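Long-range contacts in neural CELL adhesion molecule (PDB 2VKX), which probably mediates adhesion between cells, and is represented here by its two tandem fibronectin type III domains: residues P106-S111 with N186-S191; S21-V26 with I69-G74. The protein carries 1 engineered substitution. One frame throughout, in Å; residues are numbered along the deposited sequence.

Contact 1: residues P106-S111 with N186-S191; sequences PVREPS and NQQGKS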
ATOM      1  N   PRO A 106       8.370   6.253  -6.929  1.00 27.04           N
ATOM      2  CA  PRO A 106       7.944   7.148  -7.999  1.00 26.13           C
ATOM      3  C   PRO A 106       6.666   6.613  -8.626  1.00 27.62           C
ATOM      4  O   PRO A 106       6.378   5.420  -8.537  1.00 27.53           O
ATOM      5  CB  PRO A 106       9.126   7.100  -8.960  1.00 24.49           C
ATOM      6  CG  PRO A 106       9.565   5.696  -8.857  1.00 22.31           C
ATOM      7  CD  PRO A 106       9.518   5.433  -7.366  1.00 25.30           C
ATOM      8  N   VAL A 107       5.888   7.491  -9.246  1.00 29.58           N
ATOM      9  CA  VAL A 107       4.668   7.040  -9.896  1.00 32.58           C
ATOM     10  C   VAL A 107       5.064   6.443 -11.247  1.00 34.96           C
ATOM     11  O   VAL A 107       5.833   7.044 -12.004  1.00 35.24           O
ATOM     12  CB  VAL A 107       3.656   8.197 -10.085  1.00 31.59           C
ATOM     13  CG1 VAL A 107       3.050   8.565  -8.747  1.00 29.70           C
ATOM     14  CG2 VAL A 107       4.346   9.414 -10.676  1.00 33.47           C
ATOM     15  N   ARG A 108       4.573   5.236 -11.515  1.00 36.48           N
ATOM     16  CA  ARG A 108       4.853   4.529 -12.759  1.00 37.19           C
ATOM     17  C   ARG A 108       3.528   4.289 -13.490  1.00 37.80           C
ATOM     18  O   ARG A 108       2.455   4.435 -12.903  1.00 38.49           O
ATOM     19  CB  ARG A 108       5.551   3.205 -12.436  1.00 38.29           C
ATOM     20  CG  ARG A 108       5.512   2.160 -13.548  1.00 45.66           C
ATOM     21  CD  ARG A 108       6.453   2.468 -14.724  1.00 49.51           C
ATOM     22  NE  ARG A 108       6.241   3.805 -15.274  1.00 52.50           N
ATOM     23  CZ  ARG A 108       6.884   4.295 -16.327  1.00 52.08           C
ATOM     24  NH1 ARG A 108       7.784   3.554 -16.955  1.00 52.96           N
ATOM     25  NH2 ARG A 108       6.636   5.531 -16.738  1.00 52.02           N
ATOM     26  N   GLU A 109       3.588   3.944 -14.769  1.00 38.46           N
ATOM     27  CA  GLU A 109       2.364   3.693 -15.521  1.00 38.33           C
ATOM     28  C   GLU A 109       1.706   2.479 -14.887  1.00 35.71           C
ATOM     29  O   GLU A 109       2.365   1.683 -14.226  1.00 33.71           O
ATOM     30  CB  GLU A 109       2.665   3.416 -16.999  1.00 42.30           C
ATOM     31  CG  GLU A 109       3.670   4.382 -17.618  1.00 48.56           C
ATOM     32  CD  GLU A 109       3.589   4.446 -19.139  1.00 51.58           C
ATOM     33  OE1 GLU A 109       2.646   5.082 -19.655  1.00 53.55           O
ATOM     34  OE2 GLU A 109       4.463   3.861 -19.820  1.00 53.02           O
ATOM     35  N   PRO A 110       0.393   2.324 -15.080  1.00 34.25           N
ATOM     36  CA  PRO A 110      -0.342   1.198 -14.511  1.00 33.90           C
ATOM     37  C   PRO A 110       0.038  -0.104 -15.182  1.00 34.18           C
ATOM     38  O   PRO A 110       0.484  -0.105 -16.323  1.00 34.85           O
ATOM     39  CB  PRO A 110      -1.797   1.556 -14.799  1.00 32.91           C
ATOM     40  CG  PRO A 110      -1.773   3.006 -15.034  1.00 32.75           C
ATOM     41  CD  PRO A 110      -0.523   3.213 -15.799  1.00 33.04           C
ATOM     42  N   SER A 111      -0.119  -1.214 -14.477  1.00 34.56           N
ATOM     43  CA  SER A 111       0.167  -2.493 -15.098  1.00 35.15           C
ATOM     44  C   SER A 111      -1.156  -2.845 -15.777  1.00 35.47           C
ATOM     45  O   SER A 111      -2.184  -2.227 -15.489  1.00 34.82           O
ATOM     46  CB  SER A 111       0.584  -3.535 -14.053  1.00 35.73           C
ATOM     47  OG  SER A 111      -0.379  -3.671 -13.030  1.00 40.95           O
ATOM     48  N   ASN A 186      -3.501   6.192 -16.116  1.00 36.00           N
ATOM     49  CA  ASN A 186      -3.456   7.118 -14.994  1.00 35.82           C
ATOM     50  C   ASN A 186      -2.795   8.449 -15.398  1.00 36.68           C
ATOM     51  O   ASN A 186      -2.486   8.675 -16.570  1.00 37.01           O
ATOM     52  CB  ASN A 186      -2.747   6.490 -13.776  1.00 35.51           C
ATOM     53  CG  ASN A 186      -1.314   6.096 -14.057  1.00 35.16           C
ATOM     54  OD1 ASN A 186      -0.748   6.463 -15.078  1.00 36.17           O
ATOM     55  ND2 ASN A 186      -0.714   5.349 -13.136  1.00 33.79           N
ATOM     56  N   GLN A 187      -2.592   9.331 -14.426  1.00 37.22           N
ATOM     57  CA  GLN A 187      -2.011  10.637 -14.687  1.00 38.32           C
ATOM     58  C   GLN A 187      -0.607  10.536 -15.278  1.00 37.90           C
ATOM     59  O   GLN A 187      -0.079  11.509 -15.796  1.00 38.95           O
ATOM     60  CB  GLN A 187      -1.968  11.465 -13.387  1.00 41.41           C
ATOM     61  CG  GLN A 187      -2.856  10.937 -12.216  1.00 47.08           C
ATOM     62  CD  GLN A 187      -4.063  11.841 -11.860  1.00 48.83           C
ATOM     63  OE1 GLN A 187      -4.701  11.661 -10.811  1.00 45.48           O
ATOM     64  NE2 GLN A 187      -4.379  12.799 -12.738  1.00 47.43           N
ATOM     65  N   GLN A 188      -0.015   9.351 -15.215  1.00 37.65           N
ATOM     66  CA  GLN A 188       1.341   9.121 -15.704  1.00 36.09           C
ATOM     67  C   GLN A 188       1.399   8.538 -17.126  1.00 35.18           C
ATOM     68  O   GLN A 188       2.418   8.648 -17.810  1.00 33.35           O
ATOM     69  CB  GLN A 188       2.055   8.185 -14.721  1.00 37.79           C
ATOM     70  CG  GLN A 188       3.508   7.843 -15.045  1.00 43.66           C
ATOM     71  CD  GLN A 188       4.476   8.974 -14.715  1.00 47.30           C
ATOM     72  OE1 GLN A 188       4.412   9.565 -13.632  1.00 48.39           O
ATOM     73  NE2 GLN A 188       5.387   9.270 -15.645  1.00 47.47           N
ATOM     74  N   GLY A 189       0.311   7.912 -17.567  1.00 33.62           N
ATOM     75  CA  GLY A 189       0.299   7.325 -18.895  1.00 32.60           C
ATOM     76  C   GLY A 189      -0.487   6.030 -19.020  1.00 32.25           C
ATOM     77  O   GLY A 189      -1.229   5.649 -18.118  1.00 31.67           O
ATOM     78  N   LYS A 190      -0.312   5.352 -20.153  1.00 31.81           N
ATOM     79  CA  LYS A 190      -1.005   4.101 -20.436  1.00 31.66           C
ATOM     80  C   LYS A 190      -0.199   2.824 -20.170  1.00 31.85           C
ATOM     81  O   LYS A 190       1.028   2.789 -20.271  1.00 30.88           O
ATOM     82  CB  LYS A 190      -1.470   4.083 -21.887  1.00 31.49           C
ATOM     83  CG  LYS A 190      -2.420   5.199 -22.254  1.00 33.57           C
ATOM     84  CD  LYS A 190      -2.523   5.323 -23.776  1.00 34.32           C
ATOM     85  CE  LYS A 190      -3.430   6.470 -24.193  1.00 35.18           C
ATOM     86  NZ  LYS A 190      -3.296   6.758 -25.649  1.00 34.70           N
ATOM     87  N   SER A 191      -0.926   1.765 -19.846  1.00 31.53           N
ATOM     88  CA  SER A 191      -0.333   0.469 -19.565  1.00 29.52           C
ATOM     89  C   SER A 191      -0.207  -0.337 -20.847  1.00 29.37           C
ATOM     90  O   SER A 191      -0.627   0.097 -21.919  1.00 28.59           O
ATOM     91  CB  SER A 191      -1.247  -0.310 -18.633  1.00 28.83           C
ATOM     92  OG  SER A 191      -2.410  -0.697 -19.342  1.00 23.90           O
TER
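The guanidinium group of R108 has the side-chain amide of Q188 beside its edge: Q188 NE2 lies near the guanidinium plane, 4.1 Å from R108 NH2 and without a hydrogen bond, and the two flat groups are turned 62° from each other. Over one face of the same guanidinium sits the neighbouring E109, whose CG is 3.1 Å above the R108 plane and displaced toward its rim. With chi1 at -179°, Q188 carries CG out alongside the other backbone, 3.9 Å from R108 C; the bend at chi2 (76°) then swings the amide toward V107. There Q188 OE1 is modelled against V107 CG2 and faces V107 O, another acceptor, so the placement of the amide O and N is doubtful. The N186 and P110 side chains come from opposite directions, N186 CG lying 3.3 Å from P110 CG. From there N186 ND2 gives a weak hydrogen bond of 3.3 Å to R108 O, and also a weak one to D135 O. Segment 106-111 belongs to the connection between strand 92-103 of the first fibronectin type III domain and strand 114-119 of the second, and it lies against the hairpin that joins strands 177-186 and 189-199. A type I turn from N186 to G189 closes this hairpin. Inside it N186 OD1 accepts Q188 N at 3.0 Å, an Asx turn whose donor stands above the carbonyl plane. The E109 carboxylate lies beside the G189 and K190 backbone without a hydrogen bond, its modelled place doubtful. Further on, S191 OG bonds to A184 N and S111 OG to D134 O.

Contact 2: residues S21-V26 with I69-G74; sequences SSTAQV and IVTIVG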
ATOM      1  N   SER A  21       4.043   5.196  -3.408  1.00 31.94           N
ATOM      2  CA  SER A  21       4.174   6.489  -4.050  1.00 31.65           C
ATOM      3  C   SER A  21       3.635   7.663  -3.238  1.00 29.45           C
ATOM      4  O   SER A  21       4.352   8.636  -3.002  1.00 29.64           O
ATOM      5  CB  SER A  21       3.506   6.437  -5.422  1.00 33.33           C
ATOM      6  OG  SER A  21       2.153   6.022  -5.278  1.00 42.12           O
ATOM      7  N   SER A  22       2.380   7.578  -2.806  1.00 26.99           N
ATOM      8  CA  SER A  22       1.780   8.673  -2.050  1.00 24.55           C
ATOM      9  C   SER A  22       1.318   8.274  -0.653  1.00 25.06           C
ATOM     10  O   SER A  22       0.860   9.115   0.123  1.00 25.68           O
ATOM     11  CB  SER A  22       0.615   9.266  -2.833  1.00 21.06           C
ATOM     12  OG  SER A  22      -0.412   8.310  -2.998  1.00 22.67           O
ATOM     13  N   THR A  23       1.432   6.987  -0.339  1.00 24.39           N
ATOM     14  CA  THR A  23       1.060   6.489   0.977  1.00 24.24           C
ATOM     15  C   THR A  23       2.212   5.681   1.545  1.00 25.73           C
ATOM     16  O   THR A  23       3.143   5.319   0.832  1.00 25.18           O
ATOM     17  CB  THR A  23      -0.159   5.583   0.930  1.00 22.58           C
ATOM     18  OG1 THR A  23       0.154   4.409   0.175  1.00 24.21           O
ATOM     19  CG2 THR A  23      -1.324   6.301   0.299  1.00 22.51           C
ATOM     20  N   ALA A  24       2.145   5.414   2.839  1.00 26.52           N
ATOM     21  CA  ALA A  24       3.174   4.646   3.520  1.00 28.59           C
ATOM     22  C   ALA A  24       2.492   3.882   4.643  1.00 28.73           C
ATOM     23  O   ALA A  24       1.717   4.449   5.401  1.00 30.93           O
ATOM     24  CB  ALA A  24       4.250   5.585   4.090  1.00 27.78           C
ATOM     25  N   GLN A  25       2.761   2.592   4.741  1.00 27.95           N
ATOM     26  CA  GLN A  25       2.146   1.812   5.793  1.00 28.63           C
ATOM     27  C   GLN A  25       3.120   1.656   6.942  1.00 28.99           C
ATOM     28  O   GLN A  25       4.260   1.214   6.756  1.00 28.10           O
ATOM     29  CB  GLN A  25       1.734   0.441   5.271  1.00 28.98           C
ATOM     30  CG  GLN A  25       0.819   0.508   4.078  1.00 29.34           C
ATOM     31  CD  GLN A  25       0.319  -0.849   3.680  1.00 30.37           C
ATOM     32  OE1 GLN A  25       1.050  -1.834   3.771  1.00 32.35           O
ATOM     33  NE2 GLN A  25      -0.925  -0.913   3.222  1.00 28.65           N
ATOM     34  N   VAL A  26       2.669   2.037   8.131  1.00 28.51           N
ATOM     35  CA  VAL A  26       3.516   1.934   9.299  1.00 29.26           C
ATOM     36  C   VAL A  26       3.029   0.833  10.219  1.00 29.98           C
ATOM     37  O   VAL A  26       1.894   0.856  10.693  1.00 29.65           O
ATOM     38  CB  VAL A  26       3.581   3.265  10.047  1.00 28.43           C
ATOM     39  CG1 VAL A  26       4.398   3.114  11.309  1.00 28.71           C
ATOM     40  CG2 VAL A  26       4.215   4.316   9.150  1.00 29.24           C
ATOM     41  N   ILE A  69      -1.390  -1.968  11.392  1.00 36.02           N
ATOM     42  CA  ILE A  69      -0.831  -0.834  10.688  1.00 34.53           C
ATOM     43  C   ILE A  69      -1.672   0.434  10.744  1.00 34.44           C
ATOM     44  O   ILE A  69      -2.823   0.430  11.183  1.00 35.03           O
ATOM     45  CB  ILE A  69      -0.620  -1.161   9.195  1.00 34.29           C
ATOM     46  CG1 ILE A  69      -1.933  -1.696   8.605  1.00 33.46           C
ATOM     47  CG2 ILE A  69       0.542  -2.138   9.029  1.00 31.06           C
ATOM     48  CD1 ILE A  69      -1.966  -1.771   7.086  1.00 31.59           C
ATOM     49  N   VAL A  70      -1.059   1.520  10.289  1.00 32.26           N
ATOM     50  CA  VAL A  70      -1.696   2.818  10.188  1.00 31.16           C
ATOM     51  C   VAL A  70      -1.088   3.363   8.904  1.00 31.75           C
ATOM     52  O   VAL A  70       0.136   3.346   8.743  1.00 34.10           O
ATOM     53  CB  VAL A  70      -1.344   3.746  11.367  1.00 30.49           C
ATOM     54  CG1 VAL A  70      -1.895   3.179  12.644  1.00 27.77           C
ATOM     55  CG2 VAL A  70       0.155   3.930  11.463  1.00 30.89           C
ATOM     56  N   THR A  71      -1.935   3.817   7.986  1.00 29.94           N
ATOM     57  CA  THR A  71      -1.466   4.337   6.708  1.00 27.61           C
ATOM     58  C   THR A  71      -1.531   5.850   6.589  1.00 29.78           C
ATOM     59  O   THR A  71      -2.604   6.453   6.658  1.00 30.99           O
ATOM     60  CB  THR A  71      -2.272   3.750   5.526  1.00 25.10           C
ATOM     61  OG1 THR A  71      -2.115   2.332   5.489  1.00 21.90           O
ATOM     62  CG2 THR A  71      -1.792   4.331   4.207  1.00 23.37           C
ATOM     63  N   ILE A  72      -0.376   6.468   6.417  1.00 30.89           N
ATOM     64  CA  ILE A  72      -0.350   7.897   6.227  1.00 34.19           C
ATOM     65  C   ILE A  72      -0.531   8.046   4.717  1.00 34.70           C
ATOM     66  O   ILE A  72       0.001   7.258   3.934  1.00 36.04           O
ATOM     67  CB  ILE A  72       0.988   8.511   6.705  1.00 36.24           C
ATOM     68  CG1 ILE A  72       2.157   7.884   5.958  1.00 37.92           C
ATOM     69  CG2 ILE A  72       1.177   8.250   8.203  1.00 37.27           C
ATOM     70  CD1 ILE A  72       3.504   8.342   6.485  1.00 40.83           C
ATOM     71  N   VAL A  73      -1.304   9.042   4.308  1.00 34.78           N
ATOM     72  CA  VAL A  73      -1.582   9.258   2.902  1.00 32.55           C
ATOM     73  C   VAL A  73      -1.200  10.654   2.438  1.00 33.02           C
ATOM     74  O   VAL A  73      -0.645  11.446   3.199  1.00 32.05           O
ATOM     75  CB  VAL A  73      -3.081   9.047   2.632  1.00 32.61           C
ATOM     76  CG1 VAL A  73      -3.480   7.630   3.025  1.00 31.48           C
ATOM     77  CG2 VAL A  73      -3.900  10.055   3.431  1.00 28.48           C
ATOM     78  N   GLY A  74      -1.491  10.939   1.173  1.00 33.74           N
ATOM     79  CA  GLY A  74      -1.212  12.254   0.622  1.00 33.93           C
ATOM     80  C   GLY A  74       0.235  12.698   0.588  1.00 35.30           C
ATOM     81  O   GLY A  74       0.519  13.890   0.685  1.00 36.96           O
TER
HETATM   82  O   HOH W   1      -2.916   1.049   3.237  1.00 26.39           O
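A24 and V26 pair with I72 and V70 as neighbouring antiparallel strands in the three-stranded sheet of the first fibronectin type III domain, where strand 24-29 lies between 13-19 and 69-72. Four backbone bonds satisfy both the N-H and the C=O of each of these residues. A24 N reaches I72 O at 3.0 Å, and I72 N returns to A24 O, both in the carbonyl plane. The other couple joins V26 N to V70 O at 2.9 Å and V70 N to V26 O, with the donors tilted from the plane. Between them Q25 and T71 form a non-hydrogen-bonded pair: the Q25 backbone is hydrogen-bonded instead to that of E18, on strand 13-19, and T71 O accepts from Y59 OH. Their side chains run side by side, and one water bridges them, 2.8 Å from Q25 NE2, from which it accepts, and 2.7 Å from T71 OG1. Q25 NE2 also makes a weak bond to T23 OG1 of the second subunit, whose Q25 NE2 in turn hydrogen-bonds T23 OG1 of this chain. On the face bearing A24, V26, V70 and I72 the contacts are apolar, and I72 CG1 lies 3.6 Å from A24 CB.

How the contacts relate
Contact 2 is the buried one, joining two strands within the sheet of the first domain, whereas contact 1 lies at the surface and lays the connection between the domains on a hairpin of the second. Regular paired backbone bonds hold 21-26 to 69-74. Between 106-111 and 186-191 there is a single weak side-chain bond, and packing of amides, aliphatic chains and a proline does most of the work. The second subunit packs on contact 2 but does not touch contact 1. Their centres are 19 Å apart, yet they meet where V107 CG1 lies 4.0 Å from S21 CB, and the S21 OG to G137 O hydrogen bond also ties the first domain to the second.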